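Local coordinates for protein maleate cis-trans isomerase (Pseudomonas putida, PDB 4FQ5) that probably catalyses the cis-trans isomerization of the double bond of maleate, giving fumarate, at residues Leu77-Met80 with Asp81-Asp85; Tyr114-Val117 with Ser118-Leu122; Val241-Ala244 with Ala245-Thr248. The protein carries 1 engineered substitution. All blocks are in the same frame, centred on the assembly; numbering follows the deposited sequence.

Contacts 1 and 2 form one neighbourhood, and contact 3 stands apart from both. Between the first two, whose centres are 13 Å apart, Asp81 OD2 lies 2.6 Å from Tyr114 OH, a probable hydrogen bond, and Asp85 OD1 makes a salt bridge to Arg121 NE at 3.1 Å. Contact 3 has its centre 22 Å from that of contact 1 and 19 Å from that of contact 2, with no atoms touching. Contacts 1 and 3 approach the bound maleic acid, the side chain of Leu77 coming within about 5 Å of it and that of Ala244 within about 6 Å, while the side chain of Tyr114 in contact 2 stays about 12 Å off.

Contact 1: residues Leu77-Met80 with Asp81-Asp85; sequences LARM and DGDSD
Leu77 O receives the amide of Asp81 at 3.0 Å, a nearly straight bond (163°) that carries the helical pattern of residues 77-80 one step further. At Gly82 the pattern frays: its N reaches both Ala78 O and Arg79 O, each only weakly. Asp83 N then bonds to Met80 O at 3.0 Å, and a type I beta turn from Asp81 to Ser84 leads the chain into helix 84-92. Arg79 carries the side-chain part of the contact. Its CG lies anti to the backbone N, and bends at chi2 and chi3 (65°) carry the rest forward, over the turn, to Asp83. There Arg79 NH1 forms a salt bridge to Asp83 OD2 at 2.8 Å, and NH2 adds a weaker bond to the same oxygen at 3.0 Å. Both nitrogens meet OD2 alone, and the guanidinium and carboxylate planes are 62° apart; OD2 sits at the edge of the guanidinium, while NH1 meets OD2 from above the carboxylate plane. Arg79 NH1 is also bonded to Arg68 O. On the buried side, Met80 packs against Met67, Met69 and Ala106, and Leu77 leans on Val105, a predicted substrate-binding residue. The carboxylate of Asp81 is buried too, and its OD2 is held by Tyr114 OH. The chemistry thus divides: an ion pair between exposed Arg79 and partly exposed Asp83 bridges the turn, while on the buried side Met80 lies near the predicted nucleophile Cys103, Leu77 near the maleic acid, and the one buried carboxylate is met by Tyr114 OH.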
ATOM      1  N   LEU A  77     -15.272  21.709 -25.799  1.00 33.90           N
ATOM      2  CA  LEU A  77     -13.911  22.046 -25.367  1.00 34.28           C
ATOM      3  C   LEU A  77     -13.750  23.541 -25.050  1.00 34.84           C
ATOM      4  O   LEU A  77     -13.204  23.905 -24.004  1.00 33.87           O
ATOM      5  CB  LEU A  77     -12.893  21.631 -26.439  1.00 34.69           C
ATOM      6  CG  LEU A  77     -12.081  20.317 -26.412  1.00 35.44           C
ATOM      7  CD1 LEU A  77     -12.410  19.370 -25.269  1.00 34.35           C
ATOM      8  CD2 LEU A  77     -12.145  19.598 -27.751  1.00 34.18           C
ATOM      9  N   ALA A  78     -14.224  24.394 -25.960  1.00 33.91           N
ATOM     10  CA  ALA A  78     -14.134  25.849 -25.792  1.00 35.06           C
ATOM     11  C   ALA A  78     -14.912  26.319 -24.562  1.00 34.47           C
ATOM     12  O   ALA A  78     -14.403  27.110 -23.766  1.00 34.66           O
ATOM     13  CB  ALA A  78     -14.613  26.570 -27.052  1.00 34.76           C
ATOM     14  N   ARG A  79     -16.132  25.812 -24.402  1.00 35.28           N
ATOM     15  CA  ARG A  79     -16.962  26.132 -23.239  1.00 35.82           C
ATOM     16  C   ARG A  79     -16.298  25.670 -21.940  1.00 34.52           C
ATOM     17  O   ARG A  79     -16.238  26.419 -20.963  1.00 33.72           O
ATOM     18  CB  ARG A  79     -18.337  25.479 -23.364  1.00 38.18           C
ATOM     19  CG  ARG A  79     -19.382  26.074 -22.429  1.00 41.64           C
ATOM     20  CD  ARG A  79     -20.198  24.994 -21.741  1.00 44.26           C
ATOM     21  NE  ARG A  79     -19.365  24.176 -20.852  1.00 46.30           N
ATOM     22  CZ  ARG A  79     -19.088  24.469 -19.582  1.00 46.84           C
ATOM     23  NH1 ARG A  79     -18.318  23.655 -18.874  1.00 45.95           N
ATOM     24  NH2 ARG A  79     -19.570  25.571 -19.015  1.00 48.17           N
ATOM     25  N   MET A  80     -15.798  24.435 -21.949  1.00 32.36           N
ATOM     26  CA  MET A  80     -15.130  23.850 -20.789  1.00 31.69           C
ATOM     27  C   MET A  80     -13.940  24.691 -20.326  1.00 31.87           C
ATOM     28  O   MET A  80     -13.797  24.969 -19.126  1.00 30.67           O
ATOM     29  CB  MET A  80     -14.676  22.422 -21.098  1.00 30.61           C
ATOM     30  CG  MET A  80     -14.155  21.665 -19.887  1.00 29.26           C
ATOM     31  SD  MET A  80     -13.278  20.146 -20.305  1.00 27.32           S
ATOM     32  CE  MET A  80     -11.947  20.754 -21.329  1.00 27.44           C
ATOM     33  N   ASP A  81     -13.094  25.094 -21.273  1.00 32.48           N
ATOM     34  CA  ASP A  81     -11.919  25.907 -20.949  1.00 32.89           C
ATOM     35  C   ASP A  81     -12.298  27.229 -20.283  1.00 32.78           C
ATOM     36  O   ASP A  81     -11.548  27.740 -19.462  1.00 31.91           O
ATOM     37  CB  ASP A  81     -11.059  26.170 -22.184  1.00 32.83           C
ATOM     38  CG  ASP A  81      -9.736  26.817 -21.836  1.00 33.96           C
ATOM     39  OD1 ASP A  81      -8.912  26.167 -21.150  1.00 33.67           O
ATOM     40  OD2 ASP A  81      -9.511  27.979 -22.242  1.00 34.82           O
ATOM     41  N   GLY A  82     -13.461  27.768 -20.643  1.00 33.43           N
ATOM     42  CA  GLY A  82     -13.995  28.979 -20.016  1.00 34.10           C
ATOM     43  C   GLY A  82     -14.183  28.872 -18.506  1.00 34.77           C
ATOM     44  O   GLY A  82     -14.191  29.883 -17.816  1.00 34.40           O
ATOM     45  N   ASP A  83     -14.330  27.647 -17.991  1.00 35.12           N
ATOM     46  CA  ASP A  83     -14.479  27.423 -16.542  1.00 35.82           C
ATOM     47  C   ASP A  83     -13.147  27.283 -15.809  1.00 34.97           C
ATOM     48  O   ASP A  83     -13.107  27.024 -14.600  1.00 34.03           O
ATOM     49  CB  ASP A  83     -15.340  26.187 -16.282  1.00 38.31           C
ATOM     50  CG  ASP A  83     -16.789  26.402 -16.653  1.00 40.96           C
ATOM     51  OD1 ASP A  83     -17.222  27.566 -16.792  1.00 43.52           O
ATOM     52  OD2 ASP A  83     -17.502  25.398 -16.804  1.00 43.73           O
ATOM     53  N   SER A  84     -12.071  27.470 -16.564  1.00 34.12           N
ATOM     54  CA  SER A  84     -10.694  27.292 -16.120  1.00 34.86           C
ATOM     55  C   SER A  84     -10.343  28.104 -14.869  1.00 34.16           C
ATOM     56  O   SER A  84      -9.827  27.557 -13.888  1.00 33.11           O
ATOM     57  CB  SER A  84      -9.767  27.703 -17.267  1.00 35.33           C
ATOM     58  OG  SER A  84      -8.571  26.969 -17.247  1.00 38.97           O
ATOM     59  N   ASP A  85     -10.613  29.409 -14.927  1.00 33.72           N
ATOM     60  CA  ASP A  85     -10.368  30.324 -13.813  1.00 34.45           C
ATOM     61  C   ASP A  85     -11.105  29.908 -12.540  1.00 32.48           C
ATOM     62  O   ASP A  85     -10.513  29.914 -11.456  1.00 31.87           O
ATOM     63  CB  ASP A  85     -10.774  31.755 -14.188  1.00 37.16           C
ATOM     64  CG  ASP A  85      -9.792  32.426 -15.131  1.00 39.16           C
ATOM     65  OD1 ASP A  85      -8.816  31.784 -15.578  1.00 40.31           O
ATOM     66  OD2 ASP A  85     -10.002  33.621 -15.421  1.00 41.47           O
TER

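Contact 2: residues Tyr114-Val117 with Ser118-Leu122; sequences YHRV and SAERL
Tyr114 and Arg121, two turns apart on one face of alpha helix 114-128, meet where the phenol hydroxyl receives a guanidinium N-H, over the i to i+4 backbone bonds of the helix's opening turns. Those bonds run from Ser118 N to Tyr114 O (2.8 Å, 173°) through to Arg121 N and Val117 O. Followed outward, the arginine starts with Arg121 CB resting 3.4 Å from Val117 O. CG lies anti to the backbone N, and a bend at chi3 (75°) turns the chain back toward the start of the helix. NE is taken by Asp85 OD1. Beyond CZ, Arg121 NH1 donates to Tyr114 OH at 3.1 Å, the hydroxyl standing 30° out of the guanidinium plane; the CG1 methyl of Val117 lies at the guanidinium edge, 4.2 Å from Arg121 NH1. NH2 turns toward Ser84. The phenol oxygen is shared, being also hydrogen-bonded to Asp81 OD2, and Tyr114 CE1 lies 4.1 Å from Ser118 CB. A phenylalanine in place of Tyr114 would probably leave the buried Asp81 carboxylate without this partner and Arg121 NH1 without its acceptor. His115, on another side of the helix, is bonded through ND1 to Tyr171. On the exposed side Glu120 runs extended back past the preceding turn, Glu120 OE2 stopping 2.9 Å from Arg116 O, two acceptors side by side without a hydrogen bond between them.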
ATOM      1  N   TYR A 114      -1.031  28.131 -26.758  1.00 31.89           N
ATOM      2  CA  TYR A 114      -2.020  28.357 -25.708  1.00 31.24           C
ATOM      3  C   TYR A 114      -1.657  27.705 -24.374  1.00 30.85           C
ATOM      4  O   TYR A 114      -2.092  28.180 -23.324  1.00 30.18           O
ATOM      5  CB  TYR A 114      -3.428  27.941 -26.148  1.00 31.77           C
ATOM      6  CG  TYR A 114      -4.513  28.385 -25.192  1.00 32.45           C
ATOM      7  CD1 TYR A 114      -5.180  27.462 -24.380  1.00 32.67           C
ATOM      8  CD2 TYR A 114      -4.873  29.732 -25.091  1.00 33.37           C
ATOM      9  CE1 TYR A 114      -6.183  27.871 -23.504  1.00 32.30           C
ATOM     10  CE2 TYR A 114      -5.871  30.146 -24.222  1.00 33.43           C
ATOM     11  CZ  TYR A 114      -6.520  29.218 -23.430  1.00 33.07           C
ATOM     12  OH  TYR A 114      -7.511  29.643 -22.570  1.00 33.84           O
ATOM     13  N   HIS A 115      -0.862  26.636 -24.399  1.00 31.29           N
ATOM     14  CA  HIS A 115      -0.443  26.010 -23.135  1.00 32.45           C
ATOM     15  C   HIS A 115       0.326  26.952 -22.246  1.00 33.15           C
ATOM     16  O   HIS A 115       0.196  26.893 -21.024  1.00 32.68           O
ATOM     17  CB  HIS A 115       0.278  24.672 -23.341  1.00 32.22           C
ATOM     18  CG  HIS A 115       1.701  24.792 -23.818  1.00 32.96           C
ATOM     19  ND1 HIS A 115       2.025  24.872 -25.123  1.00 34.02           N
ATOM     20  CD2 HIS A 115       2.902  24.799 -23.113  1.00 33.33           C
ATOM     21  CE1 HIS A 115       3.365  24.948 -25.248  1.00 34.50           C
ATOM     22  NE2 HIS A 115       3.900  24.900 -24.016  1.00 34.32           N
ATOM     23  N   ARG A 116       1.105  27.849 -22.848  1.00 34.40           N
ATOM     24  CA  ARG A 116       1.799  28.891 -22.087  1.00 35.73           C
ATOM     25  C   ARG A 116       0.821  29.927 -21.547  1.00 34.68           C
ATOM     26  O   ARG A 116       0.941  30.354 -20.398  1.00 33.30           O
ATOM     27  CB  ARG A 116       2.866  29.584 -22.936  1.00 39.38           C
ATOM     28  CG  ARG A 116       4.305  29.324 -22.521  1.00 43.89           C
ATOM     29  CD  ARG A 116       4.655  27.847 -22.493  1.00 46.27           C
ATOM     30  NE  ARG A 116       6.094  27.631 -22.637  1.00 51.07           N
ATOM     31  CZ  ARG A 116       6.762  26.607 -22.109  1.00 52.11           C
ATOM     32  NH1 ARG A 116       8.067  26.501 -22.309  1.00 54.22           N
ATOM     33  NH2 ARG A 116       6.133  25.692 -21.377  1.00 52.56           N
ATOM     34  N   VAL A 117      -0.135  30.329 -22.386  1.00 33.43           N
ATOM     35  CA  VAL A 117      -1.144  31.304 -21.988  1.00 33.23           C
ATOM     36  C   VAL A 117      -1.919  30.773 -20.784  1.00 32.16           C
ATOM     37  O   VAL A 117      -2.055  31.464 -19.773  1.00 31.31           O
ATOM     38  CB  VAL A 117      -2.125  31.627 -23.140  1.00 33.22           C
ATOM     39  CG1 VAL A 117      -3.234  32.555 -22.657  1.00 32.86           C
ATOM     40  CG2 VAL A 117      -1.388  32.252 -24.311  1.00 33.21           C
ATOM     41  N   SER A 118      -2.407  29.538 -20.912  1.00 32.30           N
ATOM     42  CA  SER A 118      -3.206  28.877 -19.881  1.00 32.08           C
ATOM     43  C   SER A 118      -2.466  28.769 -18.550  1.00 31.61           C
ATOM     44  O   SER A 118      -3.007  29.148 -17.514  1.00 32.76           O
ATOM     45  CB  SER A 118      -3.643  27.487 -20.353  1.00 32.16           C
ATOM     46  OG  SER A 118      -4.405  26.830 -19.348  1.00 32.66           O
ATOM     47  N   ALA A 119      -1.235  28.262 -18.583  1.00 32.06           N
ATOM     48  CA  ALA A 119      -0.417  28.133 -17.372  1.00 32.64           C
ATOM     49  C   ALA A 119      -0.198  29.484 -16.677  1.00 33.34           C
ATOM     50  O   ALA A 119      -0.354  29.594 -15.463  1.00 32.83           O
ATOM     51  CB  ALA A 119       0.919  27.482 -17.693  1.00 32.31           C
ATOM     52  N   GLU A 120       0.161  30.507 -17.450  1.00 34.01           N
ATOM     53  CA  GLU A 120       0.413  31.839 -16.880  1.00 34.15           C
ATOM     54  C   GLU A 120      -0.859  32.474 -16.313  1.00 33.24           C
ATOM     55  O   GLU A 120      -0.821  33.074 -15.237  1.00 32.89           O
ATOM     56  CB  GLU A 120       1.109  32.749 -17.896  1.00 35.91           C
ATOM     57  CG  GLU A 120       2.586  32.414 -18.078  1.00 37.31           C
ATOM     58  CD  GLU A 120       3.172  32.885 -19.400  0.20 37.54           C
ATOM     59  OE1 GLU A 120       4.326  33.364 -19.395  0.20 38.08           O
ATOM     60  OE2 GLU A 120       2.498  32.770 -20.447  0.20 37.76           O
ATOM     61  N   ARG A 121      -1.986  32.300 -17.003  1.00 33.09           N
ATOM     62  CA  ARG A 121      -3.259  32.864 -16.536  1.00 33.68           C
ATOM     63  C   ARG A 121      -3.722  32.184 -15.250  1.00 33.16           C
ATOM     64  O   ARG A 121      -4.102  32.856 -14.292  1.00 32.85           O
ATOM     65  CB  ARG A 121      -4.348  32.774 -17.610  1.00 34.97           C
ATOM     66  CG  ARG A 121      -5.599  33.588 -17.287  1.00 37.19           C
ATOM     67  CD  ARG A 121      -6.672  33.458 -18.365  1.00 38.02           C
ATOM     68  NE  ARG A 121      -7.367  32.167 -18.308  1.00 38.92           N
ATOM     69  CZ  ARG A 121      -7.221  31.165 -19.180  1.00 38.48           C
ATOM     70  NH1 ARG A 121      -6.401  31.262 -20.225  1.00 37.36           N
ATOM     71  NH2 ARG A 121      -7.908  30.045 -19.001  1.00 38.27           N
ATOM     72  N   LEU A 122      -3.679  30.852 -15.235  1.00 32.32           N
ATOM     73  CA  LEU A 122      -4.044  30.081 -14.044  1.00 32.14           C
ATOM     74  C   LEU A 122      -3.132  30.400 -12.864  1.00 31.43           C
ATOM     75  O   LEU A 122      -3.609  30.534 -11.748  1.00 31.29           O
ATOM     76  CB  LEU A 122      -4.047  28.572 -14.330  1.00 31.64           C
ATOM     77  CG  LEU A 122      -5.048  28.042 -15.365  1.00 32.32           C
ATOM     78  CD1 LEU A 122      -4.765  26.578 -15.661  1.00 32.73           C
ATOM     79  CD2 LEU A 122      -6.493  28.242 -14.934  1.00 33.09           C
TER

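Contact 3: residues Val241-Ala244 with Ala245-Thr248; sequences VISA and AVAT
Ser243 and Val246 meet in a helix N-cap, a local contact at the join between strand 241-243 and helix 244-255. It is buried, its centre about 5 Å from the centre of the chain, where an outermost strand of one four-stranded parallel sheet runs straight into the helix that follows it. The cap is made by the serine hydroxyl: Ser243 OG accepts Val246 N at 3.0 Å along a fairly straight bond (161°). A chi1 of 66° sets OG between the backbone N and the carbonyl carbon, and from there it curls over the first turn. The same Ser243 OG lies 3.4 Å from Val246 CB and 3.8 Å from Ala245 CB, and these side chains close in round it. The carbonyl of the cap residue is used as well, Ser243 O taking Ala247 N at 2.8 Å. One residue on, Ala244 O is gripped twice by Thr248, with OG1 at 2.8 Å and N at 3.0 Å arriving from opposite faces of the carbonyl plane. Thr248 OG1 is further hydrogen-bonded to Ser138 OG, which ties this turn to the start of helix 138-149. Round the join, Ile242 packs on Leu142, Ile146 and Leu149 of that helix, Ala245 on Met41, Glu44 and Ile45 of helix 41-52, and Val246 on Ile230. Ala244 touches Val222 of the maleate pocket, its side chain about 6 Å from the ligand. The arrangement is a serine N-cap at a strand-to-helix junction of a parallel alpha/beta fold, the helix starting near a pocket that lies at the C-terminal ends of strands, among them 27-35, 98-101 and 215-217.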
ATOM      1  N   VAL A 241       7.792   4.938 -24.053  1.00 31.90           N
ATOM      2  CA  VAL A 241       6.362   5.166 -24.184  1.00 31.18           C
ATOM      3  C   VAL A 241       5.922   6.143 -23.106  1.00 31.39           C
ATOM      4  O   VAL A 241       6.262   5.981 -21.929  1.00 30.14           O
ATOM      5  CB  VAL A 241       5.562   3.852 -24.087  1.00 30.56           C
ATOM      6  CG1 VAL A 241       4.062   4.110 -24.096  1.00 29.96           C
ATOM      7  CG2 VAL A 241       5.940   2.913 -25.222  1.00 30.62           C
ATOM      8  N   ILE A 242       5.190   7.172 -23.525  1.00 31.48           N
ATOM      9  CA  ILE A 242       4.614   8.140 -22.606  1.00 31.03           C
ATOM     10  C   ILE A 242       3.138   8.311 -22.902  1.00 30.55           C
ATOM     11  O   ILE A 242       2.652   7.892 -23.956  1.00 30.56           O
ATOM     12  CB  ILE A 242       5.315   9.517 -22.686  1.00 31.81           C
ATOM     13  CG1 ILE A 242       5.185  10.115 -24.098  1.00 32.61           C
ATOM     14  CG2 ILE A 242       6.762   9.393 -22.234  1.00 32.44           C
ATOM     15  CD1 ILE A 242       5.822  11.480 -24.248  1.00 33.86           C
ATOM     16  N   SER A 243       2.434   8.917 -21.952  1.00 29.59           N
ATOM     17  CA  SER A 243       1.040   9.277 -22.123  1.00 28.19           C
ATOM     18  C   SER A 243       0.866  10.663 -21.534  1.00 27.76           C
ATOM     19  O   SER A 243       1.722  11.117 -20.769  1.00 27.06           O
ATOM     20  CB  SER A 243       0.137   8.284 -21.394  1.00 27.75           C
ATOM     21  OG  SER A 243       0.336   8.359 -19.993  1.00 26.83           O
ATOM     22  N   ALA A 244      -0.231  11.335 -21.887  1.00 27.00           N
ATOM     23  CA  ALA A 244      -0.531  12.644 -21.306  1.00 27.03           C
ATOM     24  C   ALA A 244      -0.547  12.561 -19.774  1.00 26.30           C
ATOM     25  O   ALA A 244      -0.032  13.446 -19.099  1.00 25.76           O
ATOM     26  CB  ALA A 244      -1.857  13.175 -21.829  1.00 26.70           C
ATOM     27  N   ALA A 245      -1.118  11.479 -19.243  1.00 26.53           N
ATOM     28  CA  ALA A 245      -1.180  11.251 -17.792  1.00 25.69           C
ATOM     29  C   ALA A 245       0.211  11.102 -17.194  1.00 25.45           C
ATOM     30  O   ALA A 245       0.518  11.712 -16.162  1.00 24.91           O
ATOM     31  CB  ALA A 245      -2.018  10.017 -17.482  1.00 26.51           C
ATOM     32  N   VAL A 246       1.050  10.289 -17.842  1.00 24.45           N
ATOM     33  CA  VAL A 246       2.431  10.070 -17.388  1.00 23.88           C
ATOM     34  C   VAL A 246       3.261  11.356 -17.442  1.00 23.57           C
ATOM     35  O   VAL A 246       3.981  11.678 -16.491  1.00 22.95           O
ATOM     36  CB  VAL A 246       3.110   8.906 -18.153  1.00 23.84           C
ATOM     37  CG1 VAL A 246       4.631   9.037 -18.151  1.00 24.05           C
ATOM     38  CG2 VAL A 246       2.693   7.575 -17.548  1.00 23.30           C
ATOM     39  N   ALA A 247       3.146  12.092 -18.546  1.00 23.77           N
ATOM     40  CA  ALA A 247       3.870  13.357 -18.718  1.00 24.24           C
ATOM     41  C   ALA A 247       3.487  14.379 -17.645  1.00 24.04           C
ATOM     42  O   ALA A 247       4.354  15.074 -17.106  1.00 24.57           O
ATOM     43  CB  ALA A 247       3.626  13.927 -20.111  1.00 24.46           C
ATOM     44  N   THR A 248       2.191  14.446 -17.340  1.00 23.74           N
ATOM     45  CA  THR A 248       1.650  15.345 -16.311  1.00 23.93           C
ATOM     46  C   THR A 248       2.241  15.036 -14.931  1.00 24.36           C
ATOM     47  O   THR A 248       2.632  15.953 -14.203  1.00 24.07           O
ATOM     48  CB  THR A 248       0.106  15.268 -16.250  1.00 23.61           C
ATOM     49  OG1 THR A 248      -0.448  15.671 -17.508  1.00 24.23           O
ATOM     50  CG2 THR A 248      -0.464  16.170 -15.155  1.00 23.36           C
TER